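Non-structural protein 2 (Infectious bronchitis virus, PDB 7F52) is of unknown precise function but is a coronavirus non-structural protein, probably released by cleavage of the viral replicase polyprotein. Local coordinates at residues D41-F46 and A216-A221; R367-S372 and L410-V415; D381-A386 and E405-L410. All blocks are in the same frame, centred on the assembly; numbering follows the deposited sequence.

In the fold
From the N terminus, contact 1 comes first: residues 41-46, at the start of helix 42-57, meet the end of helix 206-219, closing a largely helical loop of about 170 residues. The chain then runs through a four-stranded antiparallel sheet and into a mixed sheet, whose strand 357-371 opens contact 2. Helices 377-390 and 394-403 follow, and strand 407-409 returns to helix 377-390 in contact 3; strand 412-415 then closes contact 2, so contact 3 nests within it. The two share L410 and touch, F414 N lying 2.9 Å from F407 O. Contact 1 stands apart, on the opposite side of the chain's centre, with its centre about 61 Å from that of contact 2.

Contact 1 of 3, residues D41-F46 and A216-A221; sequences DYADAF and AFAKCA
Y42 lays one ring face against the CB of F217, with A218 N close to its CD1. The CB of F217 sits over that face, 3.7 Å from the Y42 ring centroid and 18° off its normal, a CH-pi contact. Beyond it the F217 ring turns its edge toward the same Y42 ring, the planes meeting at 56°. With CG anti to the backbone N (chi1 -167°), the Y42 ring is carried across to F217, and the Y42 OH hydrogen-bonds to Q147 O.

The arrangement joins the N-terminal end of helix 42-57 to the C-terminal end of helix 206-219. D41 is the N-cap of the first helix: its OD1 accepts from D44 N at 3.0 Å and, weakly, from A43 N. A221, just past the second helix, packs its CB 3.9 Å from Y42 CB and equally close to A43 CB. A water bridges the two ends, accepting from Y42 N and donating to A221 O.

A218 presents its methyl to F46, CB to CD2 3.8 Å, while its carbonyl O lies 3.5 Å from A43 CB. Helix 161-174 adds L162, which touches the side chains of both Y42 and F217.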
ATOM      1  N   ASP A  41      13.189   6.212 -24.880  1.00 68.13           N
ATOM      2  CA  ASP A  41      11.935   6.966 -24.754  1.00 67.40           C
ATOM      3  C   ASP A  41      12.178   8.476 -24.822  1.00 62.87           C
ATOM      4  O   ASP A  41      13.328   8.920 -24.754  1.00 65.01           O
ATOM      5  CB  ASP A  41      11.230   6.612 -23.434  1.00 65.34           C
ATOM      6  CG  ASP A  41      12.073   6.951 -22.208  1.00 68.21           C
ATOM      7  OD1 ASP A  41      12.368   8.152 -21.981  1.00 65.16           O
ATOM      8  OD2 ASP A  41      12.427   6.013 -21.459  1.00 75.26           O
ATOM      9  N   TYR A  42      11.106   9.260 -24.920  1.00 54.84           N
ATOM     10  CA  TYR A  42      11.232  10.713 -25.003  1.00 55.29           C
ATOM     11  C   TYR A  42      12.107  11.321 -23.916  1.00 58.53           C
ATOM     12  O   TYR A  42      12.872  12.248 -24.183  1.00 58.75           O
ATOM     13  CB  TYR A  42       9.863  11.395 -24.939  1.00 54.74           C
ATOM     14  CG  TYR A  42       9.926  12.860 -25.338  1.00 53.42           C
ATOM     15  CD1 TYR A  42      10.216  13.850 -24.412  1.00 53.57           C
ATOM     16  CD2 TYR A  42       9.721  13.246 -26.652  1.00 55.63           C
ATOM     17  CE1 TYR A  42      10.286  15.180 -24.784  1.00 54.69           C
ATOM     18  CE2 TYR A  42       9.790  14.573 -27.031  1.00 54.94           C
ATOM     19  CZ  TYR A  42      10.070  15.532 -26.095  1.00 55.54           C
ATOM     20  OH  TYR A  42      10.130  16.850 -26.478  1.00 58.32           O
ATOM     21  N   ALA A  43      11.986  10.813 -22.692  1.00 61.01           N
ATOM     22  CA  ALA A  43      12.606  11.471 -21.542  1.00 61.30           C
ATOM     23  C   ALA A  43      14.124  11.361 -21.570  1.00 62.28           C
ATOM     24  O   ALA A  43      14.830  12.327 -21.302  1.00 62.93           O
ATOM     25  CB  ALA A  43      12.059  10.904 -20.236  1.00 55.34           C
ATOM     26  N   ASP A  44      14.629  10.181 -21.884  1.00 60.63           N
ATOM     27  CA  ASP A  44      16.063  10.004 -21.983  1.00 61.74           C
ATOM     28  C   ASP A  44      16.602  10.718 -23.234  1.00 66.93           C
ATOM     29  O   ASP A  44      17.701  11.293 -23.201  1.00 66.50           O
ATOM     30  CB  ASP A  44      16.380   8.516 -21.982  1.00 65.68           C
ATOM     31  CG  ASP A  44      17.835   8.200 -22.300  1.00 72.82           C
ATOM     32  OD1 ASP A  44      18.741   8.898 -21.795  1.00 75.83           O
ATOM     33  OD2 ASP A  44      18.064   7.218 -23.046  1.00 72.84           O
ATOM     34  N   ALA A  45      15.833  10.709 -24.326  1.00 63.78           N
ATOM     35  CA  ALA A  45      16.242  11.453 -25.524  1.00 64.41           C
ATOM     36  C   ALA A  45      16.356  12.917 -25.166  1.00 63.99           C
ATOM     37  O   ALA A  45      17.359  13.560 -25.458  1.00 68.13           O
ATOM     38  CB  ALA A  45      15.260  11.262 -26.672  1.00 61.36           C
ATOM     39  N   PHE A  46      15.330  13.424 -24.497  1.00 64.46           N
ATOM     40  CA  PHE A  46      15.324  14.802 -24.051  1.00 65.50           C
ATOM     41  C   PHE A  46      16.532  15.077 -23.166  1.00 69.67           C
ATOM     42  O   PHE A  46      17.234  16.056 -23.379  1.00 74.40           O
ATOM     43  CB  PHE A  46      14.012  15.117 -23.324  1.00 62.79           C
ATOM     44  CG  PHE A  46      13.879  16.551 -22.907  1.00 65.83           C
ATOM     45  CD1 PHE A  46      14.229  17.568 -23.768  1.00 68.98           C
ATOM     46  CD2 PHE A  46      13.366  16.885 -21.672  1.00 66.39           C
ATOM     47  CE1 PHE A  46      14.100  18.891 -23.391  1.00 65.98           C
ATOM     48  CE2 PHE A  46      13.244  18.205 -21.283  1.00 67.47           C
ATOM     49  CZ  PHE A  46      13.604  19.210 -22.149  1.00 66.24           C
ATOM     50  N   ALA A 216       6.775  18.520 -20.442  1.00 54.80           N
ATOM     51  CA  ALA A 216       5.555  17.732 -20.279  1.00 49.72           C
ATOM     52  C   ALA A 216       5.687  16.377 -20.950  1.00 52.06           C
ATOM     53  O   ALA A 216       5.236  15.362 -20.429  1.00 53.26           O
ATOM     54  CB  ALA A 216       4.363  18.470 -20.840  1.00 50.45           C
ATOM     55  N   PHE A 217       6.313  16.354 -22.115  1.00 53.65           N
ATOM     56  CA  PHE A 217       6.410  15.105 -22.839  1.00 54.24           C
ATOM     57  C   PHE A 217       7.393  14.185 -22.110  1.00 55.95           C
ATOM     58  O   PHE A 217       7.213  12.958 -22.095  1.00 54.40           O
ATOM     59  CB  PHE A 217       6.818  15.343 -24.294  1.00 51.97           C
ATOM     60  CG  PHE A 217       5.652  15.575 -25.225  1.00 55.12           C
ATOM     61  CD1 PHE A 217       4.501  14.817 -25.108  1.00 49.73           C
ATOM     62  CD2 PHE A 217       5.724  16.534 -26.248  1.00 63.40           C
ATOM     63  CE1 PHE A 217       3.425  15.023 -25.960  1.00 52.17           C
ATOM     64  CE2 PHE A 217       4.656  16.744 -27.122  1.00 52.85           C
ATOM     65  CZ  PHE A 217       3.503  15.989 -26.972  1.00 57.98           C
ATOM     66  N   ALA A 218       8.401  14.782 -21.478  1.00 52.19           N
ATOM     67  CA  ALA A 218       9.355  14.021 -20.681  1.00 55.43           C
ATOM     68  C   ALA A 218       8.704  13.362 -19.473  1.00 55.13           C
ATOM     69  O   ALA A 218       9.075  12.262 -19.064  1.00 56.13           O
ATOM     70  CB  ALA A 218      10.465  14.923 -20.160  1.00 57.34           C
ATOM     71  N   LYS A 219       7.709  14.036 -18.914  1.00 58.05           N
ATOM     72  CA  LYS A 219       7.065  13.553 -17.702  1.00 52.49           C
ATOM     73  C   LYS A 219       6.103  12.415 -18.077  1.00 52.19           C
ATOM     74  O   LYS A 219       5.934  11.469 -17.304  1.00 55.63           O
ATOM     75  CB  LYS A 219       6.350  14.694 -16.973  1.00 51.78           C
ATOM     76  CG  LYS A 219       6.076  14.409 -15.497  1.00 54.15           C
ATOM     77  CD  LYS A 219       5.623  15.652 -14.756  1.00 53.08           C
ATOM     78  CE  LYS A 219       5.108  15.304 -13.366  1.00 57.32           C
ATOM     79  NZ  LYS A 219       4.604  16.493 -12.615  1.00 54.42           N
ATOM     80  N   CYS A 220       5.554  12.471 -19.277  1.00 53.36           N
ATOM     81  CA  CYS A 220       4.623  11.479 -19.776  1.00 49.64           C
ATOM     82  C   CYS A 220       5.230  10.476 -20.700  1.00 49.88           C
ATOM     83  O   CYS A 220       4.521   9.836 -21.440  1.00 46.10           O
ATOM     84  CB  CYS A 220       3.621  12.125 -20.692  1.00 52.35           C
ATOM     85  SG  CYS A 220       2.693  13.432 -19.968  1.00 61.34           S
ATOM     86  N   ALA A 221       6.545  10.344 -20.706  1.00 54.15           N
ATOM     87  CA  ALA A 221       7.171   9.292 -21.480  1.00 59.21           C
ATOM     88  C   ALA A 221       7.249   7.805 -21.325  1.00 61.44           C
ATOM     89  O   ALA A 221       7.880   7.164 -22.156  1.00 59.92           O
ATOM     90  CB  ALA A 221       8.634   9.579 -21.675  1.00 58.62           C
TER
HETATM   91  O   HOH W   1       8.517   8.308 -25.067  1.00 51.36           O

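Contact 2 of 3, residues R367-S372 and L410-V415; sequences RVVCLS and LGHKFV
The R367 guanidinium and the H412 imidazole meet edge to edge: NH1 of R367 points at NE2 of H412, each lying in the other's plane, with the two planes 34° apart. They flank the start of a parallel strand pair, 357-371 with 412-415, in a mixed sheet. The bond from R367 NH1 to H412 NE2 is weak, at 3.3 Å, but straight. Extended from CG to NE, the arginine chain runs alongside the imidazole, CD 3.2 Å from H412 NE2, and its NH2 goes on to a salt bridge with D313. H412 ND1 donates to L410 O of its own segment; the F439 ring meets the imidazole with the planes at about 80°.

In this ladder R367 pairs with H412, V368 with K413, V369 with F414 and C370 with V415. R367, V369, H412 and F414 share one face of the sheet. V369 CB packs 3.7 Å from F414 CD1, and L371 CD1 reaches F414 CB. V368 and V415 occupy the other face, CG1 to CG2 3.9 Å.

R367 N bonds to G411 O, K413 N to R367 O, V415 N to V369 O and L371 N to V415 O. Midway, V369 N donates to K413 O at 2.9 Å.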
ATOM      1  N   ARG A 367     -25.893   6.582  18.388  1.00 54.96           N
ATOM      2  CA  ARG A 367     -26.608   5.395  18.810  1.00 53.27           C
ATOM      3  C   ARG A 367     -27.880   5.834  19.565  1.00 54.71           C
ATOM      4  O   ARG A 367     -27.803   6.480  20.619  1.00 51.61           O
ATOM      5  CB  ARG A 367     -25.686   4.569  19.691  1.00 52.74           C
ATOM      6  CG  ARG A 367     -25.867   3.098  19.691  1.00 56.11           C
ATOM      7  CD  ARG A 367     -25.078   2.609  20.879  1.00 67.40           C
ATOM      8  NE  ARG A 367     -24.724   1.200  20.832  1.00 71.10           N
ATOM      9  CZ  ARG A 367     -23.899   0.626  21.700  1.00 66.42           C
ATOM     10  NH1 ARG A 367     -23.346   1.345  22.674  1.00 54.09           N
ATOM     11  NH2 ARG A 367     -23.608  -0.661  21.572  1.00 74.71           N
ATOM     12  N   VAL A 368     -29.044   5.511  19.019  1.00 52.07           N
ATOM     13  CA  VAL A 368     -30.266   6.034  19.579  1.00 58.28           C
ATOM     14  C   VAL A 368     -30.919   5.055  20.548  1.00 60.46           C
ATOM     15  O   VAL A 368     -31.275   3.930  20.186  1.00 63.73           O
ATOM     16  CB  VAL A 368     -31.281   6.410  18.491  1.00 62.42           C
ATOM     17  CG1 VAL A 368     -32.526   7.014  19.139  1.00 60.22           C
ATOM     18  CG2 VAL A 368     -30.674   7.375  17.478  1.00 50.79           C
ATOM     19  N   VAL A 369     -31.080   5.522  21.780  1.00 56.78           N
ATOM     20  CA  VAL A 369     -31.650   4.744  22.880  1.00 58.37           C
ATOM     21  C   VAL A 369     -33.015   5.269  23.336  1.00 57.16           C
ATOM     22  O   VAL A 369     -33.169   6.457  23.667  1.00 53.95           O
ATOM     23  CB  VAL A 369     -30.716   4.751  24.074  1.00 56.89           C
ATOM     24  CG1 VAL A 369     -31.212   3.777  25.132  1.00 61.35           C
ATOM     25  CG2 VAL A 369     -29.302   4.401  23.621  1.00 54.90           C
ATOM     26  N   CYS A 370     -34.008   4.390  23.345  1.00 56.38           N
ATOM     27  CA  CYS A 370     -35.341   4.778  23.786  1.00 58.77           C
ATOM     28  C   CYS A 370     -35.546   4.573  25.300  1.00 60.31           C
ATOM     29  O   CYS A 370     -35.451   3.446  25.782  1.00 60.34           O
ATOM     30  CB  CYS A 370     -36.392   3.992  23.013  1.00 56.59           C
ATOM     31  SG  CYS A 370     -38.053   4.313  23.613  1.00 70.76           S
ATOM     32  N   LEU A 371     -35.814   5.651  26.042  1.00 54.77           N
ATOM     33  CA  LEU A 371     -36.157   5.543  27.472  1.00 53.79           C
ATOM     34  C   LEU A 371     -37.644   5.273  27.678  1.00 56.44           C
ATOM     35  O   LEU A 371     -38.414   6.186  27.981  1.00 56.95           O
ATOM     36  CB  LEU A 371     -35.773   6.816  28.230  1.00 49.85           C
ATOM     37  CG  LEU A 371     -34.282   7.125  28.143  1.00 55.29           C
ATOM     38  CD1 LEU A 371     -33.942   8.482  28.736  1.00 53.02           C
ATOM     39  CD2 LEU A 371     -33.487   6.018  28.828  1.00 56.48           C
ATOM     40  N   SER A 372     -38.031   4.012  27.544  1.00 59.65           N
ATOM     41  CA  SER A 372     -39.435   3.612  27.576  1.00 63.64           C
ATOM     42  C   SER A 372     -40.197   3.969  28.865  1.00 62.78           C
ATOM     43  O   SER A 372     -41.405   4.200  28.836  1.00 54.23           O
ATOM     44  CB  SER A 372     -39.532   2.107  27.336  1.00 68.82           C
ATOM     45  OG  SER A 372     -40.825   1.767  26.873  1.00 79.00           O
ATOM     46  N   LEU A 410     -22.564  11.740  25.203  1.00 53.71           N
ATOM     47  CA  LEU A 410     -21.481  10.767  25.019  1.00 53.86           C
ATOM     48  C   LEU A 410     -21.723   9.776  23.890  1.00 53.89           C
ATOM     49  O   LEU A 410     -21.433   8.582  24.025  1.00 56.22           O
ATOM     50  CB  LEU A 410     -21.244   9.981  26.321  1.00 57.29           C
ATOM     51  CG  LEU A 410     -20.833  10.815  27.536  1.00 60.64           C
ATOM     52  CD1 LEU A 410     -20.595   9.947  28.807  1.00 59.61           C
ATOM     53  CD2 LEU A 410     -19.605  11.649  27.169  1.00 57.57           C
ATOM     54  N   GLY A 411     -22.285  10.252  22.792  1.00 53.23           N
ATOM     55  CA  GLY A 411     -22.351   9.448  21.583  1.00 51.37           C
ATOM     56  C   GLY A 411     -23.698   8.798  21.399  1.00 49.92           C
ATOM     57  O   GLY A 411     -23.925   7.994  20.488  1.00 46.58           O
ATOM     58  N   HIS A 412     -24.626   9.164  22.263  1.00 48.80           N
ATOM     59  CA  HIS A 412     -25.931   8.562  22.172  1.00 50.10           C
ATOM     60  C   HIS A 412     -26.970   9.640  22.084  1.00 51.55           C
ATOM     61  O   HIS A 412     -26.782  10.748  22.607  1.00 55.47           O
ATOM     62  CB  HIS A 412     -26.173   7.637  23.368  1.00 53.21           C
ATOM     63  CG  HIS A 412     -25.244   6.456  23.410  1.00 54.48           C
ATOM     64  ND1 HIS A 412     -23.940   6.549  23.851  1.00 52.36           N
ATOM     65  CD2 HIS A 412     -25.426   5.162  23.049  1.00 53.99           C
ATOM     66  CE1 HIS A 412     -23.365   5.364  23.766  1.00 55.17           C
ATOM     67  NE2 HIS A 412     -24.245   4.506  23.281  1.00 55.15           N
ATOM     68  N   LYS A 413     -28.056   9.333  21.389  1.00 51.44           N
ATOM     69  CA  LYS A 413     -29.222  10.192  21.448  1.00 52.90           C
ATOM     70  C   LYS A 413     -30.297   9.480  22.269  1.00 52.48           C
ATOM     71  O   LYS A 413     -30.654   8.334  21.964  1.00 51.94           O
ATOM     72  CB  LYS A 413     -29.740  10.535  20.052  1.00 50.05           C
ATOM     73  CG  LYS A 413     -30.607  11.778  20.092  1.00 54.77           C
ATOM     74  CD  LYS A 413     -31.767  11.673  19.136  1.00 60.10           C
ATOM     75  CE  LYS A 413     -31.820  12.839  18.181  1.00 64.92           C
ATOM     76  NZ  LYS A 413     -32.602  12.441  16.963  1.00 65.75           N
ATOM     77  N   PHE A 414     -30.790  10.139  23.323  1.00 55.93           N
ATOM     78  CA  PHE A 414     -31.881   9.576  24.145  1.00 51.66           C
ATOM     79  C   PHE A 414     -33.238  10.165  23.759  1.00 51.44           C
ATOM     80  O   PHE A 414     -33.429  11.383  23.746  1.00 50.39           O
ATOM     81  CB  PHE A 414     -31.609   9.789  25.634  1.00 45.90           C
ATOM     82  CG  PHE A 414     -30.428   9.024  26.130  1.00 49.43           C
ATOM     83  CD1 PHE A 414     -30.526   7.660  26.379  1.00 53.18           C
ATOM     84  CD2 PHE A 414     -29.200   9.648  26.289  1.00 52.11           C
ATOM     85  CE1 PHE A 414     -29.414   6.924  26.795  1.00 53.71           C
ATOM     86  CE2 PHE A 414     -28.085   8.928  26.694  1.00 54.52           C
ATOM     87  CZ  PHE A 414     -28.193   7.559  26.953  1.00 56.31           C
ATOM     88  N   VAL A 415     -34.162   9.280  23.402  1.00 52.72           N
ATOM     89  CA  VAL A 415     -35.521   9.664  23.042  1.00 51.52           C
ATOM     90  C   VAL A 415     -36.591   8.891  23.804  1.00 54.47           C
ATOM     91  O   VAL A 415     -36.437   7.687  24.078  1.00 52.80           O
ATOM     92  CB  VAL A 415     -35.862   9.263  21.572  1.00 56.45           C
ATOM     93  CG1 VAL A 415     -34.994  10.018  20.600  1.00 53.37           C
ATOM     94  CG2 VAL A 415     -35.700   7.757  21.358  1.00 53.56           C
TER

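Contact 3 of 3, residues D381-A386 and E405-L410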
ATOM      1  N   ASP A 381     -28.810   7.763  37.716  1.00 51.92           N
ATOM      2  CA  ASP A 381     -27.537   7.667  38.427  1.00 57.31           C
ATOM      3  C   ASP A 381     -26.415   7.023  37.589  1.00 57.83           C
ATOM      4  O   ASP A 381     -25.241   7.376  37.730  1.00 56.96           O
ATOM      5  CB  ASP A 381     -27.739   6.916  39.749  1.00 55.66           C
ATOM      6  CG  ASP A 381     -28.420   7.785  40.794  1.00 64.55           C
ATOM      7  OD1 ASP A 381     -28.971   8.838  40.387  1.00 71.48           O
ATOM      8  OD2 ASP A 381     -28.430   7.437  42.004  1.00 65.88           O
ATOM      9  N   GLY A 382     -26.750   6.109  36.692  1.00 52.08           N
ATOM     10  CA  GLY A 382     -25.725   5.643  35.785  1.00 58.21           C
ATOM     11  C   GLY A 382     -25.307   6.674  34.735  1.00 60.04           C
ATOM     12  O   GLY A 382     -24.124   6.719  34.336  1.00 57.50           O
ATOM     13  N   LEU A 383     -26.257   7.487  34.266  1.00 54.25           N
ATOM     14  CA  LEU A 383     -25.901   8.555  33.333  1.00 56.74           C
ATOM     15  C   LEU A 383     -24.952   9.481  34.078  1.00 56.62           C
ATOM     16  O   LEU A 383     -23.914   9.883  33.530  1.00 52.16           O
ATOM     17  CB  LEU A 383     -27.135   9.316  32.806  1.00 53.73           C
ATOM     18  CG  LEU A 383     -27.991   8.555  31.787  1.00 54.63           C
ATOM     19  CD1 LEU A 383     -29.318   9.255  31.507  1.00 41.56           C
ATOM     20  CD2 LEU A 383     -27.209   8.317  30.477  1.00 52.91           C
ATOM     21  N   ILE A 384     -25.295   9.788  35.334  1.00 52.36           N
ATOM     22  CA  ILE A 384     -24.451  10.654  36.160  1.00 54.13           C
ATOM     23  C   ILE A 384     -23.085   9.995  36.361  1.00 56.15           C
ATOM     24  O   ILE A 384     -22.047  10.672  36.342  1.00 57.09           O
ATOM     25  CB  ILE A 384     -25.092  10.955  37.534  1.00 55.59           C
ATOM     26  CG1 ILE A 384     -26.315  11.847  37.374  1.00 55.29           C
ATOM     27  CG2 ILE A 384     -24.086  11.611  38.489  1.00 50.30           C
ATOM     28  CD1 ILE A 384     -26.872  12.294  38.721  1.00 59.59           C
ATOM     29  N   LEU A 385     -23.077   8.676  36.536  1.00 55.17           N
ATOM     30  CA  LEU A 385     -21.802   7.984  36.677  1.00 56.07           C
ATOM     31  C   LEU A 385     -21.007   8.135  35.370  1.00 53.34           C
ATOM     32  O   LEU A 385     -19.837   8.545  35.392  1.00 52.00           O
ATOM     33  CB  LEU A 385     -22.012   6.510  37.061  1.00 59.46           C
ATOM     34  CG  LEU A 385     -22.470   6.261  38.517  1.00 64.10           C
ATOM     35  CD1 LEU A 385     -22.812   4.807  38.758  1.00 61.27           C
ATOM     36  CD2 LEU A 385     -21.458   6.724  39.567  1.00 60.81           C
ATOM     37  N   ALA A 386     -21.646   7.861  34.235  1.00 53.19           N
ATOM     38  CA  ALA A 386     -20.973   8.045  32.931  1.00 54.45           C
ATOM     39  C   ALA A 386     -20.414   9.476  32.780  1.00 50.90           C
ATOM     40  O   ALA A 386     -19.287   9.661  32.349  1.00 48.24           O
ATOM     41  CB  ALA A 386     -21.918   7.710  31.788  1.00 50.36           C
ATOM     42  N   GLU A 405     -36.999  16.288  26.980  1.00 58.36           N
ATOM     43  CA  GLU A 405     -36.941  16.244  25.526  1.00 54.65           C
ATOM     44  C   GLU A 405     -35.791  15.326  25.168  1.00 53.83           C
ATOM     45  O   GLU A 405     -35.056  14.921  26.058  1.00 54.29           O
ATOM     46  CB  GLU A 405     -36.866  17.655  24.926  1.00 54.64           C
ATOM     47  CG  GLU A 405     -38.110  18.511  25.141  1.00 58.90           C
ATOM     48  CD  GLU A 405     -37.868  19.967  24.786  1.00 75.61           C
ATOM     49  OE1 GLU A 405     -38.729  20.568  24.094  1.00 78.32           O
ATOM     50  OE2 GLU A 405     -36.813  20.513  25.200  1.00 79.60           O
ATOM     51  N   PRO A 406     -35.617  15.011  23.868  1.00 55.26           N
ATOM     52  CA  PRO A 406     -34.454  14.257  23.383  1.00 49.20           C
ATOM     53  C   PRO A 406     -33.177  15.007  23.698  1.00 45.26           C
ATOM     54  O   PRO A 406     -33.218  16.230  23.781  1.00 44.54           O
ATOM     55  CB  PRO A 406     -34.709  14.237  21.877  1.00 47.61           C
ATOM     56  CG  PRO A 406     -36.190  14.124  21.772  1.00 53.85           C
ATOM     57  CD  PRO A 406     -36.755  14.907  22.931  1.00 55.07           C
ATOM     58  N   PHE A 407     -32.068  14.293  23.873  1.00 45.33           N
ATOM     59  CA  PHE A 407     -30.794  14.947  24.173  1.00 45.52           C
ATOM     60  C   PHE A 407     -29.646  14.067  23.669  1.00 49.61           C
ATOM     61  O   PHE A 407     -29.830  12.881  23.399  1.00 51.45           O
ATOM     62  CB  PHE A 407     -30.708  15.356  25.671  1.00 41.70           C
ATOM     63  CG  PHE A 407     -30.694  14.188  26.647  1.00 48.64           C
ATOM     64  CD1 PHE A 407     -31.886  13.617  27.102  1.00 39.64           C
ATOM     65  CD2 PHE A 407     -29.490  13.684  27.142  1.00 50.85           C
ATOM     66  CE1 PHE A 407     -31.881  12.553  28.008  1.00 41.76           C
ATOM     67  CE2 PHE A 407     -29.485  12.607  28.063  1.00 50.89           C
ATOM     68  CZ  PHE A 407     -30.687  12.046  28.488  1.00 42.71           C
ATOM     69  N   LYS A 408     -28.467  14.671  23.529  1.00 50.03           N
ATOM     70  CA  LYS A 408     -27.282  13.966  23.061  1.00 46.46           C
ATOM     71  C   LYS A 408     -26.354  13.910  24.259  1.00 49.63           C
ATOM     72  O   LYS A 408     -26.207  14.886  25.004  1.00 49.64           O
ATOM     73  CB  LYS A 408     -26.600  14.638  21.842  1.00 46.84           C
ATOM     74  CG  LYS A 408     -27.202  14.213  20.487  1.00 47.80           C
ATOM     75  CD  LYS A 408     -27.081  15.259  19.344  1.00 56.37           C
ATOM     76  CE  LYS A 408     -25.686  15.336  18.699  1.00 64.08           C
ATOM     77  NZ  LYS A 408     -25.286  14.095  17.902  1.00 67.46           N
ATOM     78  N   PHE A 409     -25.734  12.751  24.444  1.00 51.21           N
ATOM     79  CA  PHE A 409     -24.844  12.523  25.572  1.00 50.89           C
ATOM     80  C   PHE A 409     -23.856  11.408  25.235  1.00 50.64           C
ATOM     81  O   PHE A 409     -24.270  10.281  24.968  1.00 51.03           O
ATOM     82  CB  PHE A 409     -25.673  12.170  26.813  1.00 53.46           C
ATOM     83  CG  PHE A 409     -24.857  11.870  28.029  1.00 54.17           C
ATOM     84  CD1 PHE A 409     -24.175  12.884  28.685  1.00 55.48           C
ATOM     85  CD2 PHE A 409     -24.785  10.573  28.532  1.00 54.71           C
ATOM     86  CE1 PHE A 409     -23.421  12.609  29.817  1.00 60.07           C
ATOM     87  CE2 PHE A 409     -24.037  10.289  29.659  1.00 54.30           C
ATOM     88  CZ  PHE A 409     -23.356  11.311  30.309  1.00 55.72           C
ATOM     89  N   LEU A 410     -22.564  11.740  25.203  1.00 53.71           N
ATOM     90  CA  LEU A 410     -21.481  10.767  25.019  1.00 53.86           C
ATOM     91  C   LEU A 410     -21.723   9.776  23.890  1.00 53.89           C
ATOM     92  O   LEU A 410     -21.433   8.582  24.025  1.00 56.22           O
ATOM     93  CB  LEU A 410     -21.244   9.981  26.321  1.00 57.29           C
ATOM     94  CG  LEU A 410     -20.833  10.815  27.536  1.00 60.64           C
ATOM     95  CD1 LEU A 410     -20.595   9.947  28.807  1.00 59.61           C
ATOM     96  CD2 LEU A 410     -19.605  11.649  27.169  1.00 57.57           C
TER
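L383 and F409 make the main apolar contact between helix 377-390 and strand 407-409. CD2 of L383 lies 3.8 Å from both CD2 and CE2 of F409, the leucine branch crossing that side of the ring at a slant. Its other methyl, CD1, lies near the plane of the F407 ring, at its edge, 4.3 Å from CZ. One helical turn on, A386 CB sits at the edge of the F409 ring, 4.0 Å from CE2, and at the same distance from CD1 of L410. L383 and A386 thus offer one side of the helix to the strand, whose short axis stays 11.9 Å away; side chains do most of the spanning, with the carbonyl oxygens of L383 and A386 also touching F409 and L410.

Ring contacts extend this apolar patch. With its CG opposite the backbone N (chi1 178°), F409 sends its ring toward the helix, where F392 and F439 meet it edge-to-face. The aliphatic CG of L410 covers one face of the same ring, 3.7 Å above its centre. The F407 ring meets that of F414, on the adjoining strand 412-415, and the backbones of these two residues are also hydrogen-bonded.

The polar atoms at this interface are carbonyl oxygens: L383 O lies 3.6 Å from F409 CZ, and A386 O, which accepts from S390 OG, 3.8 Å from L410 CD1.

No hydrogen bond crosses between the two segments. Helix 377-390 is therefore seated on this part of the mixed sheet by leucine and alanine methyls against phenylalanine rings, a buried apolar layer consistent with a contact held by the burial of hydrocarbon surface.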